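Side-chain contacts in putative solute-binding component of ABC transporter (PDB 4YS6), which binds beta-D-glucopyranose and probably delivers sugars for uptake by an ABC transporter: residues 151-154 / 158-161; 181-186 / 204-209; 209-214 / 222-227. One frame throughout, in Å; residues are numbered along the deposited sequence.

Interaction 1: residues 151-154 / 158-161. With NA (sodium ion), chain F.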
loop_
_atom_site.group_PDB
_atom_site.type_symbol
_atom_site.label_atom_id
_atom_site.label_comp_id
_atom_site.label_asym_id
_atom_site.label_seq_id
_atom_site.Cartn_x
_atom_site.Cartn_y
_atom_site.Cartn_z
ATOM N N TYR A 151 5.666 -10.216 12.634
ATOM C CA TYR A 151 4.507 -10.314 13.538
ATOM C C TYR A 151 3.988 -11.746 13.572
ATOM O O TYR A 151 3.765 -12.310 14.634
ATOM C CB TYR A 151 3.383 -9.352 13.124
ATOM C CG TYR A 151 2.250 -9.374 14.116
ATOM C CD1 TYR A 151 2.316 -8.636 15.288
ATOM C CD2 TYR A 151 1.135 -10.166 13.903
ATOM C CE1 TYR A 151 1.285 -8.661 16.207
ATOM C CE2 TYR A 151 0.110 -10.206 14.823
ATOM C CZ TYR A 151 0.185 -9.444 15.965
ATOM O OH TYR A 151 -0.835 -9.507 16.890
ATOM N N ILE A 152 3.803 -12.338 12.397
ATOM C CA ILE A 152 3.347 -13.715 12.302
ATOM C C ILE A 152 4.378 -14.668 12.901
ATOM O O ILE A 152 4.026 -15.565 13.657
ATOM C CB ILE A 152 3.057 -14.081 10.837
ATOM C CG1 ILE A 152 1.810 -13.313 10.374
ATOM C CG2 ILE A 152 2.861 -15.580 10.676
ATOM C CD1 ILE A 152 1.458 -13.453 8.930
ATOM N N LYS A 153 5.649 -14.459 12.574
ATOM C CA LYS A 153 6.722 -15.290 13.127
ATOM C C LYS A 153 6.735 -15.266 14.674
ATOM O O LYS A 153 6.900 -16.305 15.321
ATOM C CB LYS A 153 8.072 -14.829 12.587
ATOM C CG LYS A 153 9.254 -15.526 13.241
ATOM C CD LYS A 153 10.552 -15.196 12.502
ATOM C CE LYS A 153 11.762 -15.718 13.249
ATOM N NZ LYS A 153 13.029 -15.553 12.462
ATOM N N GLU A 154 6.561 -14.079 15.256
ATOM C CA GLU A 154 6.524 -13.933 16.709
ATOM C C GLU A 154 5.292 -14.589 17.295
ATOM O O GLU A 154 5.402 -15.309 18.258
ATOM C CB GLU A 154 6.549 -12.458 17.117
ATOM C CG GLU A 154 7.939 -11.875 17.237
ATOM C CD GLU A 154 8.660 -12.355 18.485
ATOM O OE1 GLU A 154 8.011 -12.975 19.352
ATOM O OE2 GLU A 154 9.878 -12.115 18.598
ATOM N N LEU A 158 7.536 -19.220 15.728
ATOM C CA LEU A 158 8.197 -20.057 14.729
ATOM C C LEU A 158 9.634 -20.387 15.076
ATOM O O LEU A 158 10.129 -21.406 14.629
ATOM C CB LEU A 158 8.141 -19.393 13.372
ATOM C CG LEU A 158 6.737 -19.184 12.803
ATOM C CD1 LEU A 158 6.813 -18.645 11.401
ATOM C CD2 LEU A 158 5.880 -20.435 12.809
ATOM N N GLU A 159 10.307 -19.566 15.876
ATOM C CA GLU A 159 11.702 -19.871 16.211
ATOM C C GLU A 159 11.825 -21.122 17.056
ATOM O O GLU A 159 12.907 -21.720 17.134
ATOM C CB GLU A 159 12.359 -18.703 16.954
ATOM C CG GLU A 159 12.695 -17.532 16.044
ATOM C CD GLU A 159 13.754 -16.607 16.627
ATOM O OE1 GLU A 159 14.060 -16.724 17.834
ATOM O OE2 GLU A 159 14.284 -15.767 15.869
ATOM N N THR A 160 10.727 -21.512 17.698
ATOM C CA THR A 160 10.759 -22.615 18.643
ATOM C C THR A 160 9.692 -23.689 18.458
ATOM O O THR A 160 9.758 -24.726 19.108
ATOM C CB THR A 160 10.642 -22.062 20.077
ATOM O OG1 THR A 160 9.378 -21.410 20.243
ATOM C CG2 THR A 160 11.772 -21.054 20.334
ATOM N N ALA A 161 8.728 -23.473 17.571
ATOM C CA ALA A 161 7.604 -24.407 17.473
ATOM C C ALA A 161 7.807 -25.379 16.325
ATOM O O ALA A 161 8.411 -25.043 15.310
ATOM C CB ALA A 161 6.293 -23.646 17.310
HETATM NA NA NA F . 6.518 -15.620 20.304
HETATM O O HOH W 1 9.294 -16.859 16.957
HETATM O O HOH W 2 7.483 -16.185 22.405
#
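Lys153 and Leu158 meet where helix 141-155 ends and the loop toward strand 165-170 begins, within a two-lobed fold of the periplasmic binding protein type. The backbone link is a single hydrogen bond that reaches five residues back along the chain: Leu158 N donates to Lys153 O at 3.0 Å. Its N-H...O angle is 167°, and the donor lies in the carbonyl plane. Water 1 donates to the same Lys153 O, also at 3.0 Å, and accepts from Glu159 N, so this helix-end carbonyl is gripped twice.

The apolar contact is made by Leu158, whose CB is directed at the helix. Its CD1 lies 3.8 Å from Lys153 CA, while its CB is 4.0 Å from Lys153 CG; beyond these, Leu158 packs on Leu190 and Tyr193 of helix 177-195.

The charged contact is a long one. Lys153 is extended through all four torsions (chi1 173°), which carries its CE across the stem of Glu159, 3.5 Å from Glu159 CG. The salt bridge at the end spans 3.6 Å from Lys153 NZ to Glu159 OE2, and NZ also makes a weak hydrogen bond to Tyr193 OH.

Metal coordination takes the neighbouring carbonyl. Together with Asn157 OD1 and water 2, Glu154 O binds a sodium ion, the oxygen standing 2.4 Å from the metal.

Interaction 2: residues 181-186 / 204-209; sequences FFYGGA and GSVAFE
Tyr183 and Phe208 form a T-shaped pair in which Phe208 supplies the edge and Tyr183 the face. The ring planes stand at 78° and the centroids are 5.5 Å apart. The edge atom is Phe208 CD1, which comes down over the root of the tyrosine ring, 3.8 Å from Tyr183 CG and close also to its CB. Further along the same face sits the Phe208 methylene: CB is 4.1 Å from the centroid of the Tyr183 ring and only 13° off the ring normal, a CH-pi contact. One face of the tyrosine is thus met by the methylene and a ring edge of the same phenylalanine.

Both side chains leave their backbones with CG opposite the main-chain N. For Tyr183 this directs the ring from helix 177-195 toward the turn that precedes helix 208-211.

At the far end of the ring the contact changes character. Val206 O lies at the ring edge, near its plane, and accepts a hydrogen bond from Tyr183 OH at 2.7 Å. The bond is bent at the acceptor, and the hydroxyl is tilted 33° from the carbonyl plane. This polar tie and the ring contact together would limit how the tyrosine can swing or turn. Ala207, the N-cap residue of helix 208-211, passes alongside, its CA 3.6 Å from Tyr183 OH.

One residue before the tyrosine, Phe182 touches the bound glucose. Helix 177-195 is the crossover helix of a beta-alpha-beta unit linking neighbouring parallel strands 165-170 and 199-200, and Tyr183 ties it to the segment following the second strand, within a Rossmann-like lobe of a periplasmic sugar-binding protein fold.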
loop_
_atom_site.group_PDB
_atom_site.type_symbol
_atom_site.label_atom_id
_atom_site.label_comp_id
_atom_site.label_asym_id
_atom_site.label_seq_id
_atom_site.Cartn_x
_atom_site.Cartn_y
_atom_site.Cartn_z
ATOM N N PHE A 181 7.243 -5.530 -3.092
ATOM C CA PHE A 181 8.003 -5.226 -1.892
ATOM C C PHE A 181 7.322 -5.677 -0.603
ATOM O O PHE A 181 8.002 -6.176 0.312
ATOM C CB PHE A 181 8.290 -3.728 -1.837
ATOM C CG PHE A 181 9.440 -3.338 -2.705
ATOM C CD1 PHE A 181 9.321 -3.343 -4.082
ATOM C CD2 PHE A 181 10.662 -3.005 -2.137
ATOM C CE1 PHE A 181 10.392 -3.025 -4.877
ATOM C CE2 PHE A 181 11.732 -2.669 -2.918
ATOM C CZ PHE A 181 11.608 -2.680 -4.287
ATOM N N PHE A 182 6.008 -5.500 -0.493
ATOM C CA PHE A 182 5.315 -5.979 0.707
ATOM C C PHE A 182 5.442 -7.516 0.791
ATOM O O PHE A 182 5.706 -8.084 1.846
ATOM C CB PHE A 182 3.834 -5.599 0.700
ATOM C CG PHE A 182 3.557 -4.116 0.594
ATOM C CD1 PHE A 182 4.334 -3.178 1.255
ATOM C CD2 PHE A 182 2.492 -3.673 -0.173
ATOM C CE1 PHE A 182 4.057 -1.844 1.144
ATOM C CE2 PHE A 182 2.215 -2.337 -0.294
ATOM C CZ PHE A 182 2.986 -1.420 0.385
ATOM N N TYR A 183 5.243 -8.188 -0.342
ATOM C CA TYR A 183 5.341 -9.652 -0.414
ATOM C C TYR A 183 6.774 -10.091 -0.128
ATOM O O TYR A 183 7.002 -11.004 0.669
ATOM C CB TYR A 183 4.868 -10.126 -1.793
ATOM C CG TYR A 183 5.055 -11.598 -2.082
ATOM C CD1 TYR A 183 4.062 -12.514 -1.778
ATOM C CD2 TYR A 183 6.204 -12.054 -2.679
ATOM C CE1 TYR A 183 4.239 -13.861 -2.041
ATOM C CE2 TYR A 183 6.390 -13.383 -2.943
ATOM C CZ TYR A 183 5.401 -14.284 -2.629
ATOM O OH TYR A 183 5.613 -15.626 -2.903
ATOM N N GLY A 184 7.741 -9.423 -0.746
ATOM C CA GLY A 184 9.127 -9.797 -0.603
ATOM C C GLY A 184 9.603 -9.658 0.825
ATOM O O GLY A 184 10.315 -10.531 1.335
ATOM N N GLY A 185 9.236 -8.553 1.472
ATOM C CA GLY A 185 9.619 -8.338 2.861
ATOM C C GLY A 185 9.055 -9.395 3.789
ATOM O O GLY A 185 9.777 -9.950 4.632
ATOM N N ALA A 186 7.774 -9.709 3.621
ATOM C CA ALA A 186 7.123 -10.689 4.481
ATOM C C ALA A 186 7.672 -12.084 4.218
ATOM O O ALA A 186 7.908 -12.858 5.154
ATOM C CB ALA A 186 5.620 -10.655 4.272
ATOM N N GLY A 204 -2.175 -24.193 -1.370
ATOM C CA GLY A 204 -1.020 -24.306 -2.252
ATOM C C GLY A 204 -0.595 -23.007 -2.935
ATOM O O GLY A 204 0.374 -22.992 -3.692
ATOM N N SER A 205 -1.305 -21.912 -2.681
ATOM C CA SER A 205 -0.974 -20.635 -3.304
ATOM C C SER A 205 0.012 -19.857 -2.473
ATOM O O SER A 205 -0.341 -19.299 -1.432
ATOM C CB SER A 205 -2.238 -19.815 -3.522
ATOM O OG SER A 205 -3.088 -20.528 -4.397
ATOM N N VAL A 206 1.251 -19.837 -2.940
ATOM C CA VAL A 206 2.336 -19.157 -2.241
ATOM C C VAL A 206 3.004 -18.119 -3.133
ATOM O O VAL A 206 3.341 -17.020 -2.675
ATOM C CB VAL A 206 3.377 -20.146 -1.767
ATOM C CG1 VAL A 206 4.548 -19.438 -1.082
ATOM C CG2 VAL A 206 2.759 -21.175 -0.813
ATOM N N ALA A 207 3.211 -18.479 -4.393
ATOM C CA ALA A 207 3.842 -17.590 -5.363
ATOM C C ALA A 207 3.093 -16.282 -5.529
ATOM O O ALA A 207 1.870 -16.239 -5.433
ATOM C CB ALA A 207 3.961 -18.280 -6.700
ATOM N N PHE A 208 3.845 -15.205 -5.781
ATOM C CA PHE A 208 3.278 -13.863 -5.884
ATOM C C PHE A 208 2.091 -13.843 -6.830
ATOM O O PHE A 208 1.039 -13.288 -6.489
ATOM C CB PHE A 208 4.338 -12.867 -6.366
ATOM C CG PHE A 208 3.828 -11.458 -6.530
ATOM C CD1 PHE A 208 3.711 -10.618 -5.443
ATOM C CD2 PHE A 208 3.460 -10.975 -7.778
ATOM C CE1 PHE A 208 3.252 -9.342 -5.578
ATOM C CE2 PHE A 208 2.997 -9.672 -7.924
ATOM C CZ PHE A 208 2.883 -8.860 -6.825
ATOM N N GLU A 209 2.266 -14.456 -7.997
ATOM C CA GLU A 209 1.219 -14.493 -9.011
ATOM C C GLU A 209 -0.071 -15.112 -8.511
ATOM O O GLU A 209 -1.161 -14.709 -8.937
ATOM C CB GLU A 209 1.696 -15.274 -10.244
ATOM C CG GLU A 209 2.126 -16.711 -9.929
ATOM C CD GLU A 209 2.604 -17.481 -11.148
ATOM O OE1 GLU A 209 2.318 -17.040 -12.284
ATOM O OE2 GLU A 209 3.262 -18.532 -10.963
#

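Interaction 3: residues 209-214 / 222-227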
loop_
_atom_site.group_PDB
_atom_site.type_symbol
_atom_site.label_atom_id
_atom_site.label_comp_id
_atom_site.label_asym_id
_atom_site.label_seq_id
_atom_site.Cartn_x
_atom_site.Cartn_y
_atom_site.Cartn_z
ATOM N N GLU A 209 2.266 -14.456 -7.997
ATOM C CA GLU A 209 1.219 -14.493 -9.011
ATOM C C GLU A 209 -0.071 -15.112 -8.511
ATOM O O GLU A 209 -1.161 -14.709 -8.937
ATOM C CB GLU A 209 1.696 -15.274 -10.244
ATOM C CG GLU A 209 2.126 -16.711 -9.929
ATOM C CD GLU A 209 2.604 -17.481 -11.148
ATOM O OE1 GLU A 209 2.318 -17.040 -12.284
ATOM O OE2 GLU A 209 3.262 -18.532 -10.963
ATOM N N LYS A 210 0.049 -16.118 -7.649
ATOM C CA LYS A 210 -1.113 -16.863 -7.165
ATOM C C LYS A 210 -1.834 -16.156 -6.002
ATOM O O LYS A 210 -3.008 -16.413 -5.751
ATOM C CB LYS A 210 -0.701 -18.256 -6.710
ATOM C CG LYS A 210 -0.180 -19.187 -7.811
ATOM C CD LYS A 210 -0.045 -20.616 -7.262
ATOM C CE LYS A 210 0.462 -21.632 -8.295
ATOM N NZ LYS A 210 1.877 -21.402 -8.717
ATOM N N VAL A 211 -1.132 -15.297 -5.272
ATOM C CA VAL A 211 -1.722 -14.661 -4.090
ATOM C C VAL A 211 -2.062 -13.187 -4.275
ATOM O O VAL A 211 -2.637 -12.556 -3.372
ATOM C CB VAL A 211 -0.790 -14.806 -2.872
ATOM C CG1 VAL A 211 -0.597 -16.277 -2.569
ATOM C CG2 VAL A 211 0.556 -14.146 -3.102
ATOM N N ALA A 212 -1.713 -12.642 -5.440
ATOM C CA ALA A 212 -1.989 -11.251 -5.761
ATOM C C ALA A 212 -3.485 -11.015 -5.886
ATOM O O ALA A 212 -4.212 -11.877 -6.337
ATOM C CB ALA A 212 -1.300 -10.858 -7.058
ATOM N N THR A 213 -3.934 -9.843 -5.461
ATOM C CA THR A 213 -5.360 -9.510 -5.476
ATOM C C THR A 213 -5.580 -8.363 -6.448
ATOM O O THR A 213 -5.173 -7.235 -6.195
ATOM C CB THR A 213 -5.885 -9.101 -4.070
ATOM O OG1 THR A 213 -5.534 -10.091 -3.090
ATOM C CG2 THR A 213 -7.433 -8.939 -4.079
ATOM N N ALA A 214 -6.255 -8.649 -7.554
ATOM C CA ALA A 214 -6.529 -7.626 -8.559
ATOM C C ALA A 214 -7.187 -6.358 -7.994
ATOM O O ALA A 214 -8.180 -6.421 -7.254
ATOM C CB ALA A 214 -7.408 -8.226 -9.651
ATOM N N GLN A 222 -12.370 -11.160 -0.586
ATOM C CA GLN A 222 -13.438 -11.863 0.115
ATOM C C GLN A 222 -13.870 -13.123 -0.644
ATOM O O GLN A 222 -14.054 -14.182 -0.050
ATOM C CB GLN A 222 -14.614 -10.919 0.329
ATOM C CG GLN A 222 -15.716 -11.520 1.140
ATOM C CD GLN A 222 -16.771 -10.508 1.492
ATOM O OE1 GLN A 222 -16.556 -9.303 1.357
ATOM N NE2 GLN A 222 -17.909 -10.984 1.967
ATOM N N ASN A 223 -14.036 -13.013 -1.957
ATOM C CA ASN A 223 -14.480 -14.128 -2.776
ATOM C C ASN A 223 -13.441 -15.262 -2.765
ATOM O O ASN A 223 -13.792 -16.445 -2.676
ATOM C CB ASN A 223 -14.769 -13.652 -4.200
ATOM C CG ASN A 223 -16.084 -12.897 -4.306
ATOM O OD1 ASN A 223 -16.970 -13.052 -3.467
ATOM N ND2 ASN A 223 -16.216 -12.080 -5.346
ATOM N N ARG A 224 -12.164 -14.909 -2.842
ATOM C CA ARG A 224 -11.116 -15.917 -2.804
ATOM C C ARG A 224 -11.041 -16.566 -1.412
ATOM O O ARG A 224 -10.944 -17.790 -1.318
ATOM C CB ARG A 224 -9.774 -15.309 -3.207
ATOM C CG ARG A 224 -8.585 -16.254 -3.042
ATOM C CD ARG A 224 -7.265 -15.728 -3.644
ATOM N NE ARG A 224 -6.225 -16.652 -3.230
ATOM C CZ ARG A 224 -5.216 -16.355 -2.416
ATOM N NH1 ARG A 224 -4.968 -15.109 -2.045
ATOM N NH2 ARG A 224 -4.394 -17.320 -2.053
HETATM N N MSE A 225 -11.125 -15.779 -0.343
HETATM C CA MSE A 225 -11.085 -16.356 1.003
HETATM C C MSE A 225 -12.300 -17.253 1.230
HETATM O O MSE A 225 -12.166 -18.324 1.841
HETATM C CB MSE A 225 -11.001 -15.262 2.068
HETATM C CG MSE A 225 -10.895 -15.762 3.500
HETATM SE SE MSE A 225 -9.061 -16.493 3.860
HETATM C CE MSE A 225 -9.449 -18.336 4.034
ATOM N N ASP A 226 -13.471 -16.867 0.715
ATOM C CA ASP A 226 -14.646 -17.737 0.872
ATOM C C ASP A 226 -14.435 -19.108 0.228
ATOM O O ASP A 226 -14.833 -20.153 0.786
ATOM C CB ASP A 226 -15.895 -17.088 0.288
ATOM C CG ASP A 226 -17.122 -17.357 1.130
ATOM O OD1 ASP A 226 -17.179 -16.838 2.271
ATOM O OD2 ASP A 226 -18.011 -18.099 0.662
ATOM N N ALA A 227 -13.801 -19.111 -0.932
ATOM C CA ALA A 227 -13.545 -20.341 -1.662
ATOM C C ALA A 227 -12.491 -21.177 -0.947
ATOM O O ALA A 227 -12.562 -22.401 -0.900
ATOM C CB ALA A 227 -13.114 -20.019 -3.091
HETATM O O HOH W 3 -5.867 -12.721 -3.618
#
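Arg224 reaches from helix 218-232 to the end of helix 208-211, where it meets the backbone of Lys210 and Val211. Its CB points at segment 209-214, and the chain then runs straight: CG is opposite the backbone N (chi1 173°), and the extension holds as far as NE. CD, the last methylene, passes 3.3 Å from water 3.

Beyond NE the guanidinium group lies flat against the opposing main chain. Lys210 O stands over the centre of one face, 4.0 Å from Arg224 CZ, and Val211 CA lies over that face as well. This is a carbonyl over a charged plane, with no direct hydrogen bond between the segments. The arginine also makes a cation-pi contact with Phe170, so the side chain links its own helix to helix 208-211 and to strand 165-170 of the four-stranded parallel sheet, in the alpha/beta lobe of a periplasmic binding protein fold.

The two terminal nitrogens part company. NH2, which is also hydrogen-bonded outside the two segments, approaches an apolar branch, with Val211 CG1 4.0 Å away; the side chain of that valine also touches Ile169 and Thr171. NH1 donates a hydrogen bond to Ile169 O, while Val211 O remains 3.7 Å from it. Water 3 spans this gap: it accepts from Arg224 NH1 at 3.0 Å and donates to Val211 O at 3.2 Å. Its other hydrogen goes to Thr213 OG1, a shorter bond of 2.7 Å, and the same hydroxyl oxygen is hydrogen-bonded to Thr171 O.

Overall arrangement
Interactions 2 and 3 adjoin, their centres 12 Å apart: they share Glu209 and helix 208-211, and Val211 CG2 lies 3.8 Å from Tyr183 CE1 while Ser205 CB lies 3.6 Å from Arg224 NH2. Interaction 1 is separate, its centre 18 Å from that of interaction 2 and 25 Å from that of interaction 3, but helix 177-195, on which Leu158 packs, also bears Tyr183 and the pocket residue Phe182. Interaction 2 thus reaches the glucose pocket, and its Phe208 side chain is about 11 Å from the sugar. Trp216, another pocket residue, falls in the chain between the two segments of interaction 3 and touches Phe182.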